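Long-range contacts in BIFUNCTIONAL PROTEIN Proline utilization A (PutA) (Corynebacterium freiburgense, PDB 5UX5), which catalyses both steps of proline oxidation to glutamate, with an FAD-dependent proline dehydrogenase and an NAD-dependent aldehyde dehydrogenase in one chain: residues L587-S592 with K614-P619; C626-L631 with V644-T649. One frame throughout, in Å; residues are numbered along the deposited sequence.

Interaction 1: L587-S592 with K614-P619; sequences LVVVAS and KAILKP. With NAD (nicotinamide-adenine-dinucleotide), chain F.
Leu587-Ala591 and Lys614-Lys618 run side by side as parallel strands, their axes 21° apart, and Val588 and Val590 of the first strand exchange backbone hydrogen bonds with Lys614, Ile616 and Lys618 of the second. The ladder starts with Val588 N to Lys614 O at 2.9 Å. Val590 N donates to Ile616 O at 2.7 Å, and Val590 O takes Lys618 N. The last rung, Ser592 N to Lys618 O, is weak at 3.4 Å.

On one face, Leu587, Val589 and Ile616 form an apolar patch. Leu587 CG lies anti to the backbone N (chi1 176°), which brings methyl CD1 across to Ile616 CG1 at 4.0 Å; the two side chains meet at an angle. Val589 stands alongside Ile616, pointing the same way, with CG2 near Ile616 CB. Helices 499-511 and 653-659 pack on this face. On the other face, Val588 and Ala615 both touch Ser608 of helix 599-611.

That helix links the two strands, so the unit is a beta-alpha-beta crossover of the Rossmann-type NAD-binding domain of the aldehyde dehydrogenase family. As is usual in such folds, the cofactor sits at the C-terminal ends of the strands. Lys618, with CG anti to its N (chi1 -169°), bends at chi2 and chi3 to carry NZ to the adenosine ribose. Lys618 NZ donates to NAD O3B at 2.8 Å. It also reaches Pro619 O (3.1 Å from Lys618 NZ), coming in from above the carbonyl plane. NAD O3B in turn donates to Ser592 O at 2.9 Å, so this ribose hydroxyl is held between Lys618 on one strand and Ser592 just past the end of the other. Ser592 OG packs on Pro619 CA, and Ala591 CB faces NAD O4B at 3.9 Å.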
ATOM      1  N   LEU A 587      -3.707 -35.009  -3.686  1.00 35.53           N
ATOM      2  CA  LEU A 587      -3.765 -34.209  -4.908  1.00 37.46           C
ATOM      3  C   LEU A 587      -4.744 -33.059  -4.716  1.00 35.54           C
ATOM      4  O   LEU A 587      -5.893 -33.286  -4.330  1.00 25.07           O
ATOM      5  CB  LEU A 587      -4.189 -35.065  -6.110  1.00 26.83           C
ATOM      6  CG  LEU A 587      -4.416 -34.472  -7.501  1.00 33.79           C
ATOM      7  CD1 LEU A 587      -3.209 -33.722  -8.078  1.00 33.35           C
ATOM      8  CD2 LEU A 587      -4.833 -35.577  -8.444  1.00 36.24           C
ATOM      9  N   VAL A 588      -4.288 -31.835  -4.973  1.00 32.07           N
ATOM     10  CA  VAL A 588      -5.140 -30.654  -4.985  1.00 33.08           C
ATOM     11  C   VAL A 588      -5.123 -30.040  -6.381  1.00 35.51           C
ATOM     12  O   VAL A 588      -4.065 -29.958  -7.011  1.00 37.89           O
ATOM     13  CB  VAL A 588      -4.679 -29.625  -3.946  1.00 29.30           C
ATOM     14  CG1 VAL A 588      -5.478 -28.342  -4.113  1.00 23.48           C
ATOM     15  CG2 VAL A 588      -4.812 -30.202  -2.536  1.00 23.24           C
ATOM     16  N   VAL A 589      -6.287 -29.579  -6.850  1.00 33.56           N
ATOM     17  CA  VAL A 589      -6.391 -28.840  -8.103  1.00 30.48           C
ATOM     18  C   VAL A 589      -6.571 -27.356  -7.784  1.00 34.86           C
ATOM     19  O   VAL A 589      -7.403 -26.989  -6.934  1.00 24.89           O
ATOM     20  CB  VAL A 589      -7.549 -29.369  -8.961  1.00 31.24           C
ATOM     21  CG1 VAL A 589      -7.829 -28.404 -10.152  1.00 34.39           C
ATOM     22  CG2 VAL A 589      -7.232 -30.756  -9.441  1.00 27.56           C
ATOM     23  N   VAL A 590      -5.782 -26.503  -8.450  1.00 25.59           N
ATOM     24  CA  VAL A 590      -5.846 -25.053  -8.266  1.00 26.50           C
ATOM     25  C   VAL A 590      -6.369 -24.427  -9.551  1.00 27.96           C
ATOM     26  O   VAL A 590      -5.663 -24.377 -10.570  1.00 30.87           O
ATOM     27  CB  VAL A 590      -4.488 -24.445  -7.888  1.00 25.28           C
ATOM     28  CG1 VAL A 590      -4.629 -22.951  -7.754  1.00 24.30           C
ATOM     29  CG2 VAL A 590      -3.983 -25.017  -6.596  1.00 23.98           C
ATOM     30  N   ALA A 591      -7.599 -23.936  -9.497  1.00 26.02           N
ATOM     31  CA  ALA A 591      -8.239 -23.242 -10.607  1.00 26.84           C
ATOM     32  C   ALA A 591      -8.198 -21.748 -10.297  1.00 35.40           C
ATOM     33  O   ALA A 591      -8.859 -21.280  -9.371  1.00 40.10           O
ATOM     34  CB  ALA A 591      -9.661 -23.758 -10.820  1.00 27.42           C
ATOM     35  N   SER A 592      -7.391 -21.013 -11.040  1.00 40.64           N
ATOM     36  CA  SER A 592      -7.010 -19.645 -10.721  1.00 39.53           C
ATOM     37  C   SER A 592      -7.658 -18.642 -11.680  1.00 41.20           C
ATOM     38  O   SER A 592      -8.118 -19.011 -12.770  1.00 34.71           O
ATOM     39  CB  SER A 592      -5.482 -19.523 -10.778  1.00 39.02           C
ATOM     40  OG  SER A 592      -5.003 -19.828 -12.076  1.00 47.32           O
ATOM     41  N   LYS A 614       0.367 -33.311  -3.993  1.00 35.48           N
ATOM     42  CA  LYS A 614       0.690 -32.893  -5.357  1.00 38.14           C
ATOM     43  C   LYS A 614      -0.332 -31.852  -5.821  1.00 32.01           C
ATOM     44  O   LYS A 614      -1.449 -31.771  -5.295  1.00 28.92           O
ATOM     45  CB  LYS A 614       0.707 -34.098  -6.319  1.00 31.07           C
ATOM     46  CG  LYS A 614       2.017 -34.917  -6.282  1.00 40.33           C
ATOM     47  CD  LYS A 614       2.237 -35.761  -5.018  1.00 40.42           C
ATOM     48  CE  LYS A 614       1.653 -37.168  -5.170  1.00 47.90           C
ATOM     49  NZ  LYS A 614       1.171 -37.788  -3.893  1.00 47.27           N
ATOM     50  N   ALA A 615       0.068 -30.998  -6.759  1.00 30.39           N
ATOM     51  CA  ALA A 615      -0.845 -29.955  -7.219  1.00 28.90           C
ATOM     52  C   ALA A 615      -0.953 -29.935  -8.733  1.00 35.83           C
ATOM     53  O   ALA A 615       0.056 -30.022  -9.446  1.00 42.85           O
ATOM     54  CB  ALA A 615      -0.421 -28.580  -6.731  1.00 29.30           C
ATOM     55  N   ILE A 616      -2.187 -29.770  -9.211  1.00 32.73           N
ATOM     56  CA  ILE A 616      -2.464 -29.432 -10.603  1.00 34.14           C
ATOM     57  C   ILE A 616      -2.885 -27.973 -10.659  1.00 39.79           C
ATOM     58  O   ILE A 616      -3.832 -27.560  -9.974  1.00 47.98           O
ATOM     59  CB  ILE A 616      -3.535 -30.337 -11.220  1.00 31.77           C
ATOM     60  CG1 ILE A 616      -2.946 -31.706 -11.541  1.00 32.52           C
ATOM     61  CG2 ILE A 616      -4.066 -29.713 -12.461  1.00 40.39           C
ATOM     62  CD1 ILE A 616      -3.967 -32.727 -11.970  1.00 31.00           C
ATOM     63  N   LEU A 617      -2.150 -27.188 -11.437  1.00 30.51           N
ATOM     64  CA  LEU A 617      -2.494 -25.804 -11.713  1.00 33.86           C
ATOM     65  C   LEU A 617      -3.258 -25.744 -13.028  1.00 42.67           C
ATOM     66  O   LEU A 617      -2.720 -26.112 -14.086  1.00 37.35           O
ATOM     67  CB  LEU A 617      -1.237 -24.931 -11.775  1.00 33.58           C
ATOM     68  CG  LEU A 617      -1.390 -23.494 -12.319  1.00 34.32           C
ATOM     69  CD1 LEU A 617      -2.477 -22.726 -11.595  1.00 31.62           C
ATOM     70  CD2 LEU A 617      -0.067 -22.736 -12.204  1.00 27.54           C
ATOM     71  N   LYS A 618      -4.501 -25.274 -12.958  1.00 39.62           N
ATOM     72  CA  LYS A 618      -5.299 -25.018 -14.156  1.00 42.56           C
ATOM     73  C   LYS A 618      -5.587 -23.517 -14.224  1.00 36.76           C
ATOM     74  O   LYS A 618      -6.533 -23.027 -13.583  1.00 39.84           O
ATOM     75  CB  LYS A 618      -6.584 -25.858 -14.126  1.00 39.91           C
ATOM     76  CG  LYS A 618      -7.363 -25.887 -15.435  1.00 40.59           C
ATOM     77  CD  LYS A 618      -8.400 -24.823 -15.397  1.00 42.13           C
ATOM     78  CE  LYS A 618      -8.645 -24.233 -16.717  1.00 43.80           C
ATOM     79  NZ  LYS A 618      -9.212 -22.906 -16.415  1.00 49.88           N
ATOM     80  N   PRO A 619      -4.824 -22.745 -14.984  1.00 35.46           N
ATOM     81  CA  PRO A 619      -4.972 -21.286 -14.940  1.00 32.27           C
ATOM     82  C   PRO A 619      -6.098 -20.756 -15.825  1.00 39.48           C
ATOM     83  O   PRO A 619      -6.533 -21.378 -16.807  1.00 31.71           O
ATOM     84  CB  PRO A 619      -3.624 -20.791 -15.454  1.00 29.93           C
ATOM     85  CG  PRO A 619      -3.054 -21.922 -16.252  1.00 30.92           C
ATOM     86  CD  PRO A 619      -3.850 -23.168 -15.997  1.00 41.27           C
TER
HETATM   87  PA  NAD F2002     -14.581 -18.279 -13.384  1.00 46.97           P
HETATM   88  O1A NAD F2002     -15.238 -18.291 -11.960  1.00 44.87           O
HETATM   89  O2A NAD F2002     -15.653 -18.631 -14.468  1.00 49.98           O
HETATM   90  O5B NAD F2002     -13.460 -19.377 -13.469  1.00 47.22           O
HETATM   91  C5B NAD F2002     -12.241 -19.296 -12.772  1.00 41.56           C
HETATM   92  C4B NAD F2002     -11.391 -20.534 -13.057  1.00 42.18           C
HETATM   93  O4B NAD F2002     -12.145 -21.749 -13.118  1.00 34.01           O
HETATM   94  C3B NAD F2002     -10.616 -20.391 -14.331  1.00 41.69           C
HETATM   95  O3B NAD F2002      -9.415 -21.075 -14.279  1.00 42.84           O
HETATM   96  C2B NAD F2002     -11.600 -21.005 -15.244  1.00 41.89           C
HETATM   97  O2B NAD F2002     -11.126 -21.266 -16.518  1.00 38.11           O
HETATM   98  C1B NAD F2002     -12.023 -22.202 -14.454  1.00 35.95           C
HETATM   99  N9A NAD F2002     -13.263 -22.789 -14.950  1.00 41.27           N
HETATM  100  C8A NAD F2002     -14.508 -22.190 -14.999  1.00 39.39           C
HETATM  101  N7A NAD F2002     -15.406 -23.048 -15.526  1.00 43.63           N
HETATM  102  C5A NAD F2002     -14.776 -24.260 -15.846  1.00 43.93           C
HETATM  103  C6A NAD F2002     -15.186 -25.475 -16.385  1.00 43.94           C
HETATM  104  N6A NAD F2002     -16.549 -25.721 -16.787  1.00 40.78           N
HETATM  105  N1A NAD F2002     -14.288 -26.462 -16.549  1.00 46.59           N
HETATM  106  C2A NAD F2002     -12.984 -26.305 -16.206  1.00 46.85           C
HETATM  107  N3A NAD F2002     -12.546 -25.133 -15.669  1.00 46.35           N
HETATM  108  C4A NAD F2002     -13.405 -24.109 -15.480  1.00 44.70           C
HETATM  109  O3  NAD F2002     -13.915 -16.833 -13.546  1.00 65.37           O
HETATM  110  PN  NAD F2002     -13.819 -15.897 -14.852  1.00 79.15           P
HETATM  111  O1N NAD F2002     -14.593 -16.398 -16.054  1.00 79.07           O
HETATM  112  O2N NAD F2002     -12.395 -15.928 -15.323  1.00 74.70           O
HETATM  113  O5D NAD F2002     -14.318 -14.444 -14.373  1.00 77.41           O
HETATM  114  C5D NAD F2002     -15.640 -14.340 -13.866  1.00 74.56           C
HETATM  115  C4D NAD F2002     -15.887 -13.297 -12.772  1.00 71.63           C
HETATM  116  O4D NAD F2002     -15.185 -13.494 -11.567  1.00 66.09           O
HETATM  117  C3D NAD F2002     -15.590 -11.873 -13.091  1.00 72.15           C
HETATM  118  O3D NAD F2002     -16.375 -11.324 -14.084  1.00 67.79           O
HETATM  119  C2D NAD F2002     -15.950 -11.302 -11.777  1.00 71.17           C
HETATM  120  O2D NAD F2002     -17.271 -10.892 -11.801  1.00 64.90           O
HETATM  121  C1D NAD F2002     -15.659 -12.413 -10.793  1.00 66.83           C

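Interaction 2: C626-L631 with V644-T649; sequences CAEVAL and VQLMHT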
ATOM      1  N   CYS A 626       1.106 -16.271 -18.399  1.00 37.47           N
ATOM      2  CA  CYS A 626       1.517 -15.957 -17.031  1.00 35.95           C
ATOM      3  C   CYS A 626       1.851 -17.226 -16.241  1.00 34.94           C
ATOM      4  O   CYS A 626       2.921 -17.327 -15.626  1.00 29.67           O
ATOM      5  CB  CYS A 626       0.427 -15.146 -16.332  1.00 37.21           C
ATOM      6  SG  CYS A 626       0.298 -13.420 -16.906  1.00 39.97           S
ATOM      7  N   ALA A 627       0.962 -18.218 -16.279  1.00 30.26           N
ATOM      8  CA  ALA A 627       1.256 -19.491 -15.634  1.00 29.94           C
ATOM      9  C   ALA A 627       2.522 -20.116 -16.193  1.00 36.96           C
ATOM     10  O   ALA A 627       3.324 -20.678 -15.440  1.00 30.39           O
ATOM     11  CB  ALA A 627       0.087 -20.448 -15.811  1.00 30.22           C
ATOM     12  N   GLU A 628       2.718 -20.037 -17.516  1.00 32.16           N
ATOM     13  CA  GLU A 628       3.895 -20.669 -18.090  1.00 33.18           C
ATOM     14  C   GLU A 628       5.180 -20.006 -17.606  1.00 41.73           C
ATOM     15  O   GLU A 628       6.133 -20.697 -17.223  1.00 37.39           O
ATOM     16  CB  GLU A 628       3.815 -20.656 -19.604  1.00 37.77           C
ATOM     17  CG  GLU A 628       2.797 -21.597 -20.211  1.00 47.19           C
ATOM     18  CD  GLU A 628       3.219 -23.047 -20.105  1.00 56.01           C
ATOM     19  OE1 GLU A 628       4.421 -23.285 -19.850  1.00 54.28           O
ATOM     20  OE2 GLU A 628       2.356 -23.946 -20.282  1.00 61.10           O
ATOM     21  N   VAL A 629       5.220 -18.671 -17.595  1.00 43.58           N
ATOM     22  CA  VAL A 629       6.423 -17.972 -17.143  1.00 43.14           C
ATOM     23  C   VAL A 629       6.685 -18.286 -15.678  1.00 41.71           C
ATOM     24  O   VAL A 629       7.826 -18.554 -15.285  1.00 36.83           O
ATOM     25  CB  VAL A 629       6.320 -16.457 -17.418  1.00 37.93           C
ATOM     26  CG1 VAL A 629       7.521 -15.700 -16.851  1.00 31.54           C
ATOM     27  CG2 VAL A 629       6.187 -16.196 -18.895  1.00 33.51           C
ATOM     28  N   ALA A 630       5.633 -18.262 -14.849  1.00 43.94           N
ATOM     29  CA  ALA A 630       5.784 -18.634 -13.438  1.00 38.43           C
ATOM     30  C   ALA A 630       6.269 -20.072 -13.286  1.00 43.70           C
ATOM     31  O   ALA A 630       7.125 -20.360 -12.439  1.00 41.81           O
ATOM     32  CB  ALA A 630       4.462 -18.459 -12.692  1.00 27.63           C
ATOM     33  N   LEU A 631       5.779 -20.983 -14.130  1.00 44.79           N
ATOM     34  CA  LEU A 631       6.158 -22.382 -13.970  1.00 40.09           C
ATOM     35  C   LEU A 631       7.663 -22.581 -14.109  1.00 42.81           C
ATOM     36  O   LEU A 631       8.223 -23.485 -13.471  1.00 40.86           O
ATOM     37  CB  LEU A 631       5.425 -23.268 -14.980  1.00 31.31           C
ATOM     38  CG  LEU A 631       5.492 -24.744 -14.561  1.00 38.27           C
ATOM     39  CD1 LEU A 631       4.678 -24.902 -13.296  1.00 30.12           C
ATOM     40  CD2 LEU A 631       5.033 -25.705 -15.653  1.00 38.64           C
ATOM     41  N   VAL A 644       4.243 -30.903  -9.376  1.00 41.93           N
ATOM     42  CA  VAL A 644       3.283 -29.920  -9.841  1.00 36.49           C
ATOM     43  C   VAL A 644       3.109 -30.096 -11.334  1.00 39.95           C
ATOM     44  O   VAL A 644       4.090 -30.281 -12.057  1.00 45.84           O
ATOM     45  CB  VAL A 644       3.756 -28.498  -9.516  1.00 34.44           C
ATOM     46  CG1 VAL A 644       2.960 -27.497 -10.320  1.00 31.58           C
ATOM     47  CG2 VAL A 644       3.620 -28.265  -8.018  1.00 33.02           C
ATOM     48  N   GLN A 645       1.864 -30.053 -11.793  1.00 41.46           N
ATOM     49  CA  GLN A 645       1.548 -30.267 -13.196  1.00 35.84           C
ATOM     50  C   GLN A 645       0.618 -29.152 -13.669  1.00 35.74           C
ATOM     51  O   GLN A 645      -0.373 -28.845 -13.000  1.00 30.09           O
ATOM     52  CB  GLN A 645       0.940 -31.654 -13.375  1.00 40.75           C
ATOM     53  CG  GLN A 645       0.972 -32.180 -14.780  1.00 51.00           C
ATOM     54  CD  GLN A 645       2.354 -32.564 -15.246  1.00 58.77           C
ATOM     55  OE1 GLN A 645       3.088 -31.725 -15.779  1.00 61.63           O
ATOM     56  NE2 GLN A 645       2.710 -33.831 -15.081  1.00 34.99           N
ATOM     57  N   LEU A 646       0.989 -28.494 -14.769  1.00 36.94           N
ATOM     58  CA  LEU A 646       0.240 -27.375 -15.336  1.00 31.83           C
ATOM     59  C   LEU A 646      -0.632 -27.919 -16.455  1.00 42.41           C
ATOM     60  O   LEU A 646      -0.111 -28.492 -17.414  1.00 42.34           O
ATOM     61  CB  LEU A 646       1.195 -26.314 -15.878  1.00 32.98           C
ATOM     62  CG  LEU A 646       0.728 -25.007 -16.539  1.00 32.30           C
ATOM     63  CD1 LEU A 646      -0.131 -24.166 -15.653  1.00 31.04           C
ATOM     64  CD2 LEU A 646       1.947 -24.213 -16.935  1.00 35.38           C
ATOM     65  N   MET A 647      -1.951 -27.773 -16.323  1.00 41.62           N
ATOM     66  CA  MET A 647      -2.893 -28.390 -17.254  1.00 38.49           C
ATOM     67  C   MET A 647      -3.827 -27.322 -17.818  1.00 40.96           C
ATOM     68  O   MET A 647      -4.760 -26.880 -17.134  1.00 36.45           O
ATOM     69  CB  MET A 647      -3.704 -29.511 -16.587  1.00 35.78           C
ATOM     70  CG  MET A 647      -2.920 -30.717 -16.075  1.00 45.08           C
ATOM     71  SD  MET A 647      -3.975 -32.145 -15.568  1.00 57.30           S
ATOM     72  CE  MET A 647      -4.810 -32.588 -17.104  1.00 35.12           C
ATOM     73  N   HIS A 648      -3.615 -26.947 -19.082  1.00 41.37           N
ATOM     74  CA  HIS A 648      -4.517 -26.017 -19.768  1.00 46.05           C
ATOM     75  C   HIS A 648      -5.712 -26.786 -20.336  1.00 43.89           C
ATOM     76  O   HIS A 648      -5.873 -26.956 -21.544  1.00 51.50           O
ATOM     77  CB  HIS A 648      -3.791 -25.258 -20.876  1.00 36.90           C
ATOM     78  CG  HIS A 648      -2.583 -24.501 -20.420  1.00 36.13           C
ATOM     79  ND1 HIS A 648      -2.648 -23.466 -19.512  1.00 36.48           N
ATOM     80  CD2 HIS A 648      -1.280 -24.600 -20.788  1.00 39.70           C
ATOM     81  CE1 HIS A 648      -1.434 -22.971 -19.329  1.00 41.50           C
ATOM     82  NE2 HIS A 648      -0.586 -23.642 -20.091  1.00 35.59           N
ATOM     83  N   THR A 649      -6.559 -27.271 -19.434  1.00 36.95           N
ATOM     84  CA  THR A 649      -7.787 -27.909 -19.880  1.00 36.81           C
ATOM     85  C   THR A 649      -8.754 -26.854 -20.392  1.00 39.79           C
ATOM     86  O   THR A 649      -8.729 -25.687 -19.973  1.00 39.25           O
ATOM     87  CB  THR A 649      -8.472 -28.704 -18.750  1.00 41.57           C
ATOM     88  OG1 THR A 649      -9.082 -27.802 -17.812  1.00 41.56           O
ATOM     89  CG2 THR A 649      -7.488 -29.595 -18.012  1.00 37.91           C
TER
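Glu628 leaves its helix with CG beside the backbone N (chi1 -72°) and bends at chi2, which carries its carboxylate to the His648 ring. His648 CG also lies beside its own backbone N, and the ring presents NE2 to the acid. His648 NE2 donates to Glu628 OE2 at 3.0 Å with an N-H...O angle of 157°. OE2 is met on its anti side and lies near the ring plane, while the carboxylate and ring planes are 46° apart. Trp493 packs edge-to-face with the same ring.

The contact joins helix 624-636 to strand 644-646 and the turn after it. These belong to a second beta-alpha-beta unit of the Rossmann-type domain, begun by strand 614-618. The backbone makes an inverse gamma turn at His648.

Leu646 points from the strand toward the helix. Leu646 CD1 meets Ala627 CB at 3.7 Å. Leu646 CD2 lies against both the Glu628 carboxylate and Leu631 CD2, the latter also at 3.7 Å. Leu631 and Leu646 run alongside each other, pointing opposite ways. Two residues earlier in the strand, Val644 CG1 touches Leu631 CD1 at 4.3 Å.

How the interactions relate
Interactions 1 and 2 lie in successive beta-alpha-beta units, and strand 614-618 belongs to both units. Their centres are about 9 Å apart. Strand 644-646 lies next to that strand in the same sheet. Leu617 N is 2.9 Å from Gln645 O, and Leu617 O is 2.9 Å from Met647 N, both probable hydrogen bonds. At the end of strand 614-618, Lys618 CG lies 3.3 Å from Met647 O. Just past it, Pro619 CG packs on Ala627 CB at 3.5 Å. Interaction 1 touches NAD directly through Lys618 and Ser592. Interaction 2 is set back, with the His648 side chain about 9 Å from NAD, yet His648 packs on Pro619, a residue of the NAD pocket.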